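Local coordinates for protein putative TRAP PERIPLASMIC SOLUTE BINDING PROTEIN (Haemophilus influenzae, PDB 4PBQ) that binds L-gulonate and, as a periplasmic solute-binding protein of the TRAP family, probably delivers it to a membrane transporter for uptake, at residues A[31-34]-A[35-39]; A[63-66]-A[67-70]. All blocks are in the same frame, centred on the assembly; numbering follows the deposited sequence.

Contact 1: residues A[31-34]-A[35-39]; sequences HYNS and DIHPS. With 2UF (L-gulonate), chain D.
With CG of His37 turned opposite its backbone N (chi1 -168°), the imidazole folds back across the turn and lies flat against the carboxamide of Asn33. Amide and ring planes are almost exactly parallel. Asn33 ND2 sits over the ring centre, 3.5 Å from His37 CE1, and Asn33 CB adds a CH-pi contact 4.1 Å from the ring centroid. Pro38 CD lies against the opposite face, so the ring is sandwiched.

In Ser34, OG is swung round beside the carbonyl carbon (chi1 163°) and faces the amide of the second residue along. Ile36 N donates to Ser34 OG at 3.0 Å in a nearly straight bond (176°). Ile36 CG1 packs on the same oxygen. The type I turn from Ser34 to His37 is closed by His37 N to Ser34 O, 3.1 Å.

His37 is also the N-cap of helix 38-54. Its ND1 accepts from Ser39 N at 3.2 Å, tilted from the ring plane, and shares a second hydrogen bond, of undecided direction, with Ser39 OG at 2.8 Å. A water accepts from Asn33 ND2 and is hydrogen-bonded to Ser39 OG, joining the stacked amide to the first turn of the helix. His31 NE2 is bonded to His40 farther along that helix.

One residue before the stack, Tyr32 OH stands 2.8 Å from O3 of L-gulonate, a likely hydrogen bond whose proton has another acceptor within reach; Glu72 and Arg167 also bind the sugar acid. Acceptance from Ser39 N needs a lone pair on His37 ND1, so the cap probably disfavours an imidazolium, although nearby Asp214 could offset part of this; the cap, with the amide on one face and Pro38 CD on the other, restricts ring rotation.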
loop_
_atom_site.group_PDB
_atom_site.type_symbol
_atom_site.label_atom_id
_atom_site.label_comp_id
_atom_site.label_asym_id
_atom_site.label_seq_id
_atom_site.Cartn_x
_atom_site.Cartn_y
_atom_site.Cartn_z
ATOM N N HIS A 31 -1.923 -1.090 12.070
ATOM C CA HIS A 31 -1.639 -1.370 10.666
ATOM C C HIS A 31 -1.770 -2.860 10.379
ATOM O O HIS A 31 -1.939 -3.675 11.297
ATOM C CB HIS A 31 -0.281 -0.807 10.252
ATOM C CG HIS A 31 0.886 -1.487 10.875
ATOM N ND1 HIS A 31 1.555 -2.533 10.276
ATOM C CD2 HIS A 31 1.530 -1.241 12.042
ATOM C CE1 HIS A 31 2.564 -2.899 11.047
ATOM N NE2 HIS A 31 2.563 -2.133 12.123
ATOM N N TYR A 32 -1.710 -3.211 9.090
ATOM C CA TYR A 32 -1.925 -4.584 8.650
ATOM C C TYR A 32 -0.686 -5.439 8.385
ATOM O O TYR A 32 -0.798 -6.660 8.196
ATOM C CB TYR A 32 -2.798 -4.589 7.388
ATOM C CG TYR A 32 -2.233 -4.062 6.082
ATOM C CD1 TYR A 32 -1.334 -4.813 5.335
ATOM C CD2 TYR A 32 -2.680 -2.850 5.546
ATOM C CE1 TYR A 32 -0.876 -4.369 4.108
ATOM C CE2 TYR A 32 -2.217 -2.401 4.304
ATOM C CZ TYR A 32 -1.325 -3.165 3.600
ATOM O OH TYR A 32 -0.878 -2.723 2.363
ATOM N N ASN A 33 0.474 -4.793 8.329
ATOM C CA ASN A 33 1.735 -5.485 8.123
ATOM C C ASN A 33 2.269 -6.206 9.380
ATOM O O ASN A 33 1.779 -5.994 10.490
ATOM C CB ASN A 33 2.770 -4.515 7.515
ATOM C CG ASN A 33 2.640 -4.403 5.988
ATOM O OD1 ASN A 33 2.574 -5.409 5.290
ATOM N ND2 ASN A 33 2.623 -3.199 5.488
ATOM N N SER A 34 3.244 -7.097 9.169
ATOM C CA SER A 34 3.917 -7.831 10.224
ATOM C C SER A 34 4.754 -6.918 11.110
ATOM O O SER A 34 5.162 -5.842 10.696
ATOM C CB SER A 34 4.842 -8.864 9.567
ATOM O OG SER A 34 5.800 -9.348 10.439
ATOM N N ASP A 35 5.039 -7.376 12.324
ATOM C CA ASP A 35 5.945 -6.621 13.187
ATOM C C ASP A 35 7.393 -6.613 12.736
ATOM O O ASP A 35 8.218 -5.905 13.327
ATOM C CB ASP A 35 5.806 -7.052 14.635
ATOM C CG ASP A 35 6.289 -8.475 14.913
ATOM O OD1 ASP A 35 6.780 -9.187 14.029
ATOM O OD2 ASP A 35 6.188 -8.878 16.080
ATOM N N ILE A 36 7.725 -7.371 11.690
ATOM C CA ILE A 36 9.061 -7.274 11.122
ATOM C C ILE A 36 9.060 -6.629 9.738
ATOM O O ILE A 36 10.090 -6.567 9.066
ATOM C CB ILE A 36 9.828 -8.614 11.122
ATOM C CG1 ILE A 36 9.026 -9.733 10.471
ATOM C CG2 ILE A 36 10.194 -8.997 12.548
ATOM C CD1 ILE A 36 8.845 -9.561 8.997
ATOM N N HIS A 37 7.903 -6.123 9.321
ATOM C CA HIS A 37 7.872 -5.299 8.114
ATOM C C HIS A 37 8.686 -4.008 8.358
ATOM O O HIS A 37 8.677 -3.447 9.471
ATOM C CB HIS A 37 6.410 -4.978 7.736
ATOM C CG HIS A 37 6.260 -4.391 6.375
ATOM N ND1 HIS A 37 6.234 -3.033 6.156
ATOM C CD2 HIS A 37 6.120 -4.976 5.161
ATOM C CE1 HIS A 37 6.084 -2.806 4.863
ATOM N NE2 HIS A 37 6.029 -3.965 4.241
ATOM N N PRO A 38 9.353 -3.490 7.321
ATOM C CA PRO A 38 10.093 -2.224 7.535
ATOM C C PRO A 38 9.294 -1.048 8.106
ATOM O O PRO A 38 9.836 -0.241 8.862
ATOM C CB PRO A 38 10.615 -1.897 6.129
ATOM C CG PRO A 38 10.864 -3.268 5.530
ATOM C CD PRO A 38 9.661 -4.080 6.011
ATOM N N SER A 39 8.030 -0.926 7.742
ATOM C CA SER A 39 7.160 0.085 8.338
ATOM C C SER A 39 7.082 -0.054 9.857
ATOM O O SER A 39 7.130 0.944 10.586
ATOM C CB SER A 39 5.743 0.056 7.707
ATOM O OG SER A 39 5.113 -1.186 7.924
HETATM O O6A 2UF D . -5.138 -6.074 1.385
HETATM C C6 2UF D . -4.327 -5.764 0.502
HETATM O O6B 2UF D . -3.991 -6.481 -0.453
HETATM C C5 2UF D . -3.644 -4.388 0.641
HETATM O O5 2UF D . -2.373 -4.455 0.031
HETATM C C4 2UF D . -4.488 -3.283 -0.032
HETATM O O4 2UF D . -5.733 -3.128 0.667
HETATM C C3 2UF D . -3.697 -1.957 -0.048
HETATM O O3 2UF D . -3.152 -1.608 1.271
HETATM C C2 2UF D . -4.569 -0.789 -0.539
HETATM O O2 2UF D . -3.652 0.248 -0.831
HETATM C C1 2UF D . -5.318 -1.137 -1.862
HETATM O O1 2UF D . -5.965 0.062 -2.319
HETATM O O HOH W 1 2.367 -0.979 7.460
#

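Contact 2: residues A[63-66]-A[67-70]; sequences LYPN and NQLG
One face of the Tyr64 ring is occupied by Leu69, whose CD2 lies 3.9 Å from the ring centroid and close to the ring normal, a CH-pi contact displaced somewhat toward the rim. Leu69 CG continues the packing at the base of the ring, 3.6 Å from Tyr64 CB. The amide of Gln68 stands nearly upright to the ring, the planes 83° apart, and its OE1 approaches Tyr64 CD1 obliquely at 3.5 Å. Because the Gln68 chain is extended beyond CG (chi2 170°), the amide reaches back over the turn, bringing OE1 within 3.4 Å of Pro65 CD.

Beneath these side chains the backbone makes two successive turns. A type I' turn from Pro65 to Gln68 is closed by Gln68 N donating to Pro65 O at 3.1 Å. Both its central residues, Asn66 and Asn67, have positive phi, a conformation that asparagine tolerates well. A type I turn follows from Asn67 to Gly70, with Gly70 N bonded to Asn67 O at 2.9 Å; the backbone angles of Gly70 would press a side chain against the preceding carbonyl. One water donates to Tyr64 O and accepts from Leu69 N, tying the strand end to the second turn. Another donates to Asn66 OD1 at 2.7 Å and accepts weakly from Asn67 ND2.

The turns lie at the surface, linking strand 59-64 to helix 72-81, whose Gln74 is bonded through NE2 to Leu69 O. Tyr64 and Leu69 both touch Lys28 of the parallel neighbouring strand 25-30, while Leu63 packs on helix 38-54.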
loop_
_atom_site.group_PDB
_atom_site.type_symbol
_atom_site.label_atom_id
_atom_site.label_comp_id
_atom_site.label_asym_id
_atom_site.label_seq_id
_atom_site.Cartn_x
_atom_site.Cartn_y
_atom_site.Cartn_z
ATOM N N LEU A 63 1.905 0.645 19.330
ATOM C CA LEU A 63 1.847 0.011 18.012
ATOM C C LEU A 63 1.012 -1.278 18.027
ATOM O O LEU A 63 1.110 -2.112 18.947
ATOM C CB LEU A 63 3.253 -0.298 17.489
ATOM C CG LEU A 63 4.187 0.917 17.475
ATOM C CD1 LEU A 63 5.517 0.538 16.856
ATOM C CD2 LEU A 63 3.579 2.114 16.703
ATOM N N TYR A 64 0.204 -1.436 16.991
ATOM C CA TYR A 64 -0.661 -2.598 16.842
ATOM C C TYR A 64 -0.551 -3.125 15.409
ATOM O O TYR A 64 -1.316 -2.736 14.534
ATOM C CB TYR A 64 -2.108 -2.222 17.134
ATOM C CG TYR A 64 -2.393 -1.933 18.600
ATOM C CD1 TYR A 64 -2.728 -2.949 19.497
ATOM C CD2 TYR A 64 -2.343 -0.631 19.081
ATOM C CE1 TYR A 64 -3.018 -2.668 20.839
ATOM C CE2 TYR A 64 -2.629 -0.342 20.413
ATOM C CZ TYR A 64 -2.962 -1.356 21.281
ATOM O OH TYR A 64 -3.245 -1.039 22.593
ATOM N N PRO A 65 0.406 -4.025 15.171
ATOM C CA PRO A 65 0.602 -4.541 13.821
ATOM C C PRO A 65 -0.424 -5.649 13.510
ATOM O O PRO A 65 -1.266 -5.988 14.332
ATOM C CB PRO A 65 2.008 -5.118 13.903
ATOM C CG PRO A 65 2.065 -5.674 15.342
ATOM C CD PRO A 65 1.345 -4.620 16.146
ATOM N N ASN A 66 -0.331 -6.203 12.316
ATOM C CA ASN A 66 -0.991 -7.449 11.964
ATOM C C ASN A 66 -2.505 -7.478 12.241
ATOM O O ASN A 66 -3.034 -8.486 12.687
ATOM C CB ASN A 66 -0.320 -8.611 12.687
ATOM C CG ASN A 66 -0.566 -9.932 12.000
ATOM O OD1 ASN A 66 -0.893 -9.986 10.799
ATOM N ND2 ASN A 66 -0.421 -11.016 12.757
ATOM N N ASN A 67 -3.179 -6.355 11.962
ATOM C CA ASN A 67 -4.633 -6.239 12.060
ATOM C C ASN A 67 -5.172 -6.453 13.471
ATOM O O ASN A 67 -6.350 -6.763 13.659
ATOM C CB ASN A 67 -5.324 -7.236 11.107
ATOM C CG ASN A 67 -4.880 -7.076 9.682
ATOM O OD1 ASN A 67 -4.943 -6.007 9.140
ATOM N ND2 ASN A 67 -4.395 -8.162 9.075
ATOM N N GLN A 68 -4.321 -6.238 14.476
ATOM C CA GLN A 68 -4.771 -6.378 15.849
ATOM C C GLN A 68 -6.013 -5.514 16.176
ATOM O O GLN A 68 -6.919 -5.976 16.875
ATOM C CB GLN A 68 -3.600 -6.067 16.796
ATOM C CG GLN A 68 -2.590 -7.219 16.852
ATOM C CD GLN A 68 -1.312 -6.844 17.593
ATOM O OE1 GLN A 68 -1.186 -5.738 18.119
ATOM N NE2 GLN A 68 -0.350 -7.764 17.605
ATOM N N LEU A 69 -6.037 -4.263 15.685
ATOM C CA LEU A 69 -7.144 -3.348 15.939
ATOM C C LEU A 69 -8.224 -3.472 14.868
ATOM O O LEU A 69 -9.176 -2.688 14.861
ATOM C CB LEU A 69 -6.686 -1.897 16.010
ATOM C CG LEU A 69 -5.655 -1.545 17.070
ATOM C CD1 LEU A 69 -5.288 -0.084 16.933
ATOM C CD2 LEU A 69 -6.230 -1.850 18.448
ATOM N N GLY A 70 -8.064 -4.460 14.004
ATOM C CA GLY A 70 -9.017 -4.756 12.949
ATOM C C GLY A 70 -8.306 -4.705 11.608
ATOM O O GLY A 70 -7.173 -4.249 11.480
HETATM O O HOH W 2 -4.005 -3.065 13.737
HETATM O O HOH W 3 -3.360 -11.006 10.510
#

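Overall arrangement
Contacts 1 and 2 lie one after the other along the chain, at the C-terminal ends of the parallel neighbouring strands 25-30 and 59-64, with centres about 9 Å apart. The strand pairing carries on into the loops: His31 N is 3.0 Å from Tyr64 O and Asn33 O is 2.8 Å from Asn66 N, both probable hydrogen bonds. Between them, Tyr32 CB packs against Asn67 OD1 at 3.1 Å, and the His31 ring rests on Pro65. Contact 1 reaches L-gulonate directly through Tyr32, whereas the side chain of Asn67 in contact 2 remains about 8 Å from the ligand and meets the pocket through its touch on Tyr32.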